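Local coordinates for protein lysozyme (Meretrix lusoria, PDB 4PJ2) that hydrolyses the beta-1,4-linked glycan chains of bacterial peptidoglycan, lysing Gram-positive Micrococcus luteus, and also cleaves chitin-type substrates, at residues C10-I14 / C86-A90; Y37-K41 / A65-V69. All blocks are in the same frame, centred on the assembly; numbering follows the deposited sequence.

Interaction 1: C10-I14 / C86-A90; sequences CLSCI and CEGFA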
loop_
_atom_site.group_PDB
_atom_site.type_symbol
_atom_site.label_atom_id
_atom_site.label_comp_id
_atom_site.label_asym_id
_atom_site.label_seq_id
_atom_site.Cartn_x
_atom_site.Cartn_y
_atom_site.Cartn_z
ATOM N N CYS D 10 0.907 14.698 19.405
ATOM C CA CYS D 10 0.351 13.937 18.304
ATOM C C CYS D 10 1.052 12.602 18.180
ATOM O O CYS D 10 0.397 11.558 18.057
ATOM C CB CYS D 10 0.509 14.712 17.000
ATOM S SG CYS D 10 -0.042 13.801 15.520
ATOM N N LEU D 11 2.378 12.617 18.261
ATOM C CA LEU D 11 3.141 11.381 18.217
ATOM C C LEU D 11 2.751 10.439 19.350
ATOM O O LEU D 11 2.599 9.249 19.144
ATOM C CB LEU D 11 4.644 11.654 18.243
ATOM C CG LEU D 11 5.245 12.211 16.934
ATOM C CD1 LEU D 11 6.695 12.573 17.121
ATOM C CD2 LEU D 11 5.136 11.217 15.789
ATOM N N SER D 12 2.566 10.968 20.549
ATOM C CA SER D 12 2.138 10.155 21.674
ATOM C C SER D 12 0.788 9.492 21.388
ATOM O O SER D 12 0.593 8.301 21.662
ATOM C CB SER D 12 2.078 11.034 22.932
ATOM O OG SER D 12 1.582 10.317 24.057
ATOM N N CYS D 13 -0.156 10.263 20.864
ATOM C CA CYS D 13 -1.469 9.722 20.560
ATOM C C CYS D 13 -1.399 8.651 19.482
ATOM O O CYS D 13 -2.070 7.617 19.592
ATOM C CB CYS D 13 -2.436 10.845 20.177
ATOM S SG CYS D 13 -2.853 11.932 21.574
ATOM N N ILE D 14 -0.593 8.868 18.439
ATOM C CA ILE D 14 -0.435 7.846 17.417
ATOM C C ILE D 14 0.204 6.599 18.017
ATOM O O ILE D 14 -0.207 5.481 17.721
ATOM C CB ILE D 14 0.411 8.351 16.226
ATOM C CG1 ILE D 14 -0.328 9.503 15.533
ATOM C CG2 ILE D 14 0.701 7.196 15.256
ATOM C CD1 ILE D 14 0.493 10.257 14.469
ATOM N N CYS D 86 -2.217 16.956 13.667
ATOM C CA CYS D 86 -2.344 15.537 13.931
ATOM C C CYS D 86 -3.420 14.857 13.093
ATOM O O CYS D 86 -3.209 13.724 12.672
ATOM C CB CYS D 86 -2.563 15.289 15.426
ATOM S SG CYS D 86 -2.064 13.605 15.919
ATOM N N GLU D 87 -4.533 15.527 12.800
ATOM C CA GLU D 87 -5.562 14.901 11.973
ATOM C C GLU D 87 -4.925 14.415 10.675
ATOM O O GLU D 87 -5.163 13.290 10.242
ATOM C CB GLU D 87 -6.738 15.831 11.641
ATOM C CG GLU D 87 -7.747 15.128 10.704
ATOM C CD GLU D 87 -8.846 16.018 10.161
ATOM O OE1 GLU D 87 -8.767 17.254 10.312
ATOM O OE2 GLU D 87 -9.793 15.461 9.555
ATOM N N GLY D 88 -4.104 15.261 10.059
ATOM C CA GLY D 88 -3.419 14.898 8.833
ATOM C C GLY D 88 -2.374 13.821 9.049
ATOM O O GLY D 88 -2.355 12.798 8.351
ATOM N N PHE D 89 -1.501 14.036 10.025
ATOM C CA PHE D 89 -0.373 13.134 10.229
ATOM C C PHE D 89 -0.829 11.739 10.655
ATOM O O PHE D 89 -0.277 10.742 10.207
ATOM C CB PHE D 89 0.609 13.689 11.258
ATOM C CG PHE D 89 1.214 15.034 10.889
ATOM C CD1 PHE D 89 1.278 16.051 11.834
ATOM C CD2 PHE D 89 1.749 15.273 9.621
ATOM C CE1 PHE D 89 1.838 17.285 11.517
ATOM C CE2 PHE D 89 2.320 16.523 9.305
ATOM C CZ PHE D 89 2.361 17.514 10.257
ATOM N N ALA D 90 -1.797 11.670 11.575
ATOM C CA ALA D 90 -2.352 10.377 11.980
ATOM C C ALA D 90 -2.924 9.617 10.785
ATOM O O ALA D 90 -2.728 8.400 10.656
ATOM C CB ALA D 90 -3.425 10.576 13.079
#
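Cys10 and Cys86 face each other where helix 8-19 meets the first turn of helix 86-95; the short axes of 10-14 and 86-90 run broadly parallel, crossing at -43° with a closest approach of 10.2 Å. The CA atoms of Cys10 and Cys86 lie 5.4 Å apart, and one turn further on Ile14 stands opposite Ala90. Between the two cysteines the gap is closed covalently: Cys10 SG and Cys86 SG are joined at 2.1 Å, with a dihedral of 79° about the S-S bond. Both sulfurs swing to the side of CB opposite their own backbone N (chi1 176° for Cys10), and in this pose they meet midway between the helices. The bridge itself holds Cys10 CB and Cys86 CB at 3.5 Å, inside ordinary van der Waals distance. Phe89 adds its CB, which rests 4.3 Å from Cys10 SG, while its ring turns off toward Ile5, Val6 and Met73. One turn along, Ile14 reaches across with its long branch: CD1 lies 3.8 Å from Ala90 CA, and CG1 packs against the methyl group of Ala90 at 4.1 Å from CB. The small Ala90 lets this branch lie close against the helix backbone. Tyr108 and Leu112 of helix 106-112 pack on Ile14 and Ala90 respectively, and a second disulfide, Cys13 to Cys118, ties helix 8-19 to the C-terminal end of the chain. Ile14 also approaches Glu18, the predicted proton donor, and His93 of the substrate site. A buried disulfide followed by apolar packing thus ties the two helices covalently, consistent with holding Glu18 of helix 8-19 and His93 of helix 86-95 in place relative to each other.

Interaction 2: Y37-K41 / A65-V69; sequences YFQIK and ASLCV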
loop_
_atom_site.group_PDB
_atom_site.type_symbol
_atom_site.label_atom_id
_atom_site.label_comp_id
_atom_site.label_asym_id
_atom_site.label_seq_id
_atom_site.Cartn_x
_atom_site.Cartn_y
_atom_site.Cartn_z
ATOM N N TYR D 37 6.593 0.257 18.140
ATOM C CA TYR D 37 5.793 1.319 18.748
ATOM C C TYR D 37 4.765 1.932 17.814
ATOM O O TYR D 37 3.650 2.246 18.229
ATOM C CB TYR D 37 6.709 2.455 19.214
ATOM C CG TYR D 37 7.605 2.118 20.388
ATOM C CD1 TYR D 37 8.885 1.613 20.191
ATOM C CD2 TYR D 37 7.180 2.338 21.691
ATOM C CE1 TYR D 37 9.709 1.316 21.270
ATOM C CE2 TYR D 37 7.998 2.047 22.765
ATOM C CZ TYR D 37 9.258 1.538 22.545
ATOM O OH TYR D 37 10.073 1.254 23.612
ATOM N N PHE D 38 5.162 2.159 16.554
ATOM C CA PHE D 38 4.319 2.857 15.581
ATOM C C PHE D 38 3.790 1.920 14.499
ATOM O O PHE D 38 3.143 2.369 13.558
ATOM C CB PHE D 38 5.076 4.042 14.957
ATOM C CG PHE D 38 5.299 5.172 15.917
ATOM C CD1 PHE D 38 6.429 5.209 16.721
ATOM C CD2 PHE D 38 4.346 6.169 16.058
ATOM C CE1 PHE D 38 6.623 6.256 17.617
ATOM C CE2 PHE D 38 4.530 7.207 16.951
ATOM C CZ PHE D 38 5.663 7.246 17.739
ATOM N N GLN D 39 4.051 0.618 14.631
ATOM C CA GLN D 39 3.571 -0.384 13.669
ATOM C C GLN D 39 3.963 0.004 12.231
ATOM O O GLN D 39 3.121 0.157 11.341
ATOM C CB GLN D 39 2.064 -0.563 13.817
ATOM C CG GLN D 39 1.689 -1.274 15.113
ATOM C CD GLN D 39 2.134 -2.720 15.102
ATOM O OE1 GLN D 39 1.517 -3.559 14.444
ATOM N NE2 GLN D 39 3.227 -3.013 15.790
ATOM N N ILE D 40 5.269 0.118 12.043
ATOM C CA ILE D 40 5.877 0.522 10.775
ATOM C C ILE D 40 6.198 -0.713 9.947
ATOM O O ILE D 40 6.756 -1.688 10.466
ATOM C CB ILE D 40 7.179 1.320 11.060
ATOM C CG1 ILE D 40 6.820 2.704 11.596
ATOM C CG2 ILE D 40 8.053 1.441 9.809
ATOM C CD1 ILE D 40 8.004 3.466 12.169
ATOM N N LYS D 41 5.831 -0.676 8.667
ATOM C CA LYS D 41 6.176 -1.746 7.744
ATOM C C LYS D 41 7.409 -1.365 6.933
ATOM O O LYS D 41 7.858 -0.219 6.952
ATOM C CB LYS D 41 4.996 -2.058 6.822
ATOM C CG LYS D 41 3.788 -2.560 7.587
ATOM C CD LYS D 41 2.628 -2.957 6.701
ATOM C CE LYS D 41 2.096 -1.735 5.965
ATOM N NZ LYS D 41 0.792 -1.971 5.316
ATOM N N ALA D 65 11.990 5.017 15.533
ATOM C CA ALA D 65 10.668 4.833 14.930
ATOM C C ALA D 65 9.964 6.175 14.763
ATOM O O ALA D 65 9.386 6.452 13.714
ATOM C CB ALA D 65 9.813 3.872 15.753
ATOM N N SER D 66 10.019 7.018 15.785
ATOM C CA SER D 66 9.376 8.328 15.680
ATOM C C SER D 66 10.106 9.251 14.698
ATOM O O SER D 66 9.467 10.062 14.039
ATOM C CB SER D 66 9.205 8.998 17.054
ATOM O OG SER D 66 10.443 9.293 17.693
ATOM N N LEU D 67 11.425 9.103 14.575
ATOM C CA LEU D 67 12.171 9.833 13.551
ATOM C C LEU D 67 11.661 9.418 12.180
ATOM O O LEU D 67 11.498 10.244 11.284
ATOM C CB LEU D 67 13.674 9.546 13.641
ATOM C CG LEU D 67 14.528 10.209 12.552
ATOM C CD1 LEU D 67 14.387 11.722 12.585
ATOM C CD2 LEU D 67 15.990 9.811 12.680
ATOM N N CYS D 68 11.414 8.128 12.017
ATOM C CA CYS D 68 10.886 7.625 10.766
ATOM C C CYS D 68 9.535 8.275 10.465
ATOM O O CYS D 68 9.309 8.740 9.350
ATOM C CB CYS D 68 10.777 6.102 10.846
ATOM S SG CYS D 68 10.181 5.320 9.324
ATOM N N VAL D 69 8.651 8.339 11.456
ATOM C CA VAL D 69 7.366 8.998 11.287
ATOM C C VAL D 69 7.557 10.470 10.910
ATOM O O VAL D 69 6.923 10.958 9.973
ATOM C CB VAL D 69 6.495 8.887 12.556
ATOM C CG1 VAL D 69 5.196 9.651 12.383
ATOM C CG2 VAL D 69 6.209 7.433 12.873
#
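Phe38 and Ile40, two residues apart, both direct their side chains at helix 62-76. Ala65 CB and Ser66 CB meet the Phe38 ring obliquely, the first 3.8 Å from CD1 and the second equally close to CE1. Val69 comes over one ring face, a CH-pi contact in which CG2 sits 4.2 Å from the centroid of the Phe38 ring, 26° off its normal. The hydroxyl of Ser66 is engaged outside the contact, notably with Ser62 O, leaving its CB to meet the ring. Gln39 and Ile40 together face Cys35 as a G1 beta bulge; from it Ile40 extends its long branch, CG1 lying opposite the carbonyl carbon (chi1 -73°). Its CD1 ends 3.6 Å from Ala65 O and 4.0 Å from Cys68 SG, the sulfur bonded to Cys48. Lys41, of the substrate site, heads elsewhere: its NZ is hydrogen-bonded to Ser83, Gly85 and Ser88 of the neighbouring Putative exported protein chain. The contact itself is thus apolar and buried, seating the loop at Phe38 and the short, weakly bonded strand about 40-41 on helix 62-76, while the polar atoms named find partners outside the two segments, as Phe38 O does in His93 NE2.

How the interactions relate
Both contacts lie in the core, their centres about 12 Å apart, and helix 8-19, a partner in interaction 1, also packs on interaction 2 through Leu11 and Ile14: Leu11 CD2 lies 3.8 Å from Val69 CG1, and Ile14 CG2 is 3.9 Å from Phe38 CD2, so one apolar layer continues from one contact into the other. Interaction 1 joins two helices distant in sequence through a covalent bridge with aliphatic packing. Interaction 2 sets a loop and short strand on helix 62-76 mainly by aromatic and aliphatic packing, its disulfide leading away to Cys48. Each comes near Glu18, the predicted proton donor, and His93, but only interaction 2 contains a substrate-binding residue, Lys41.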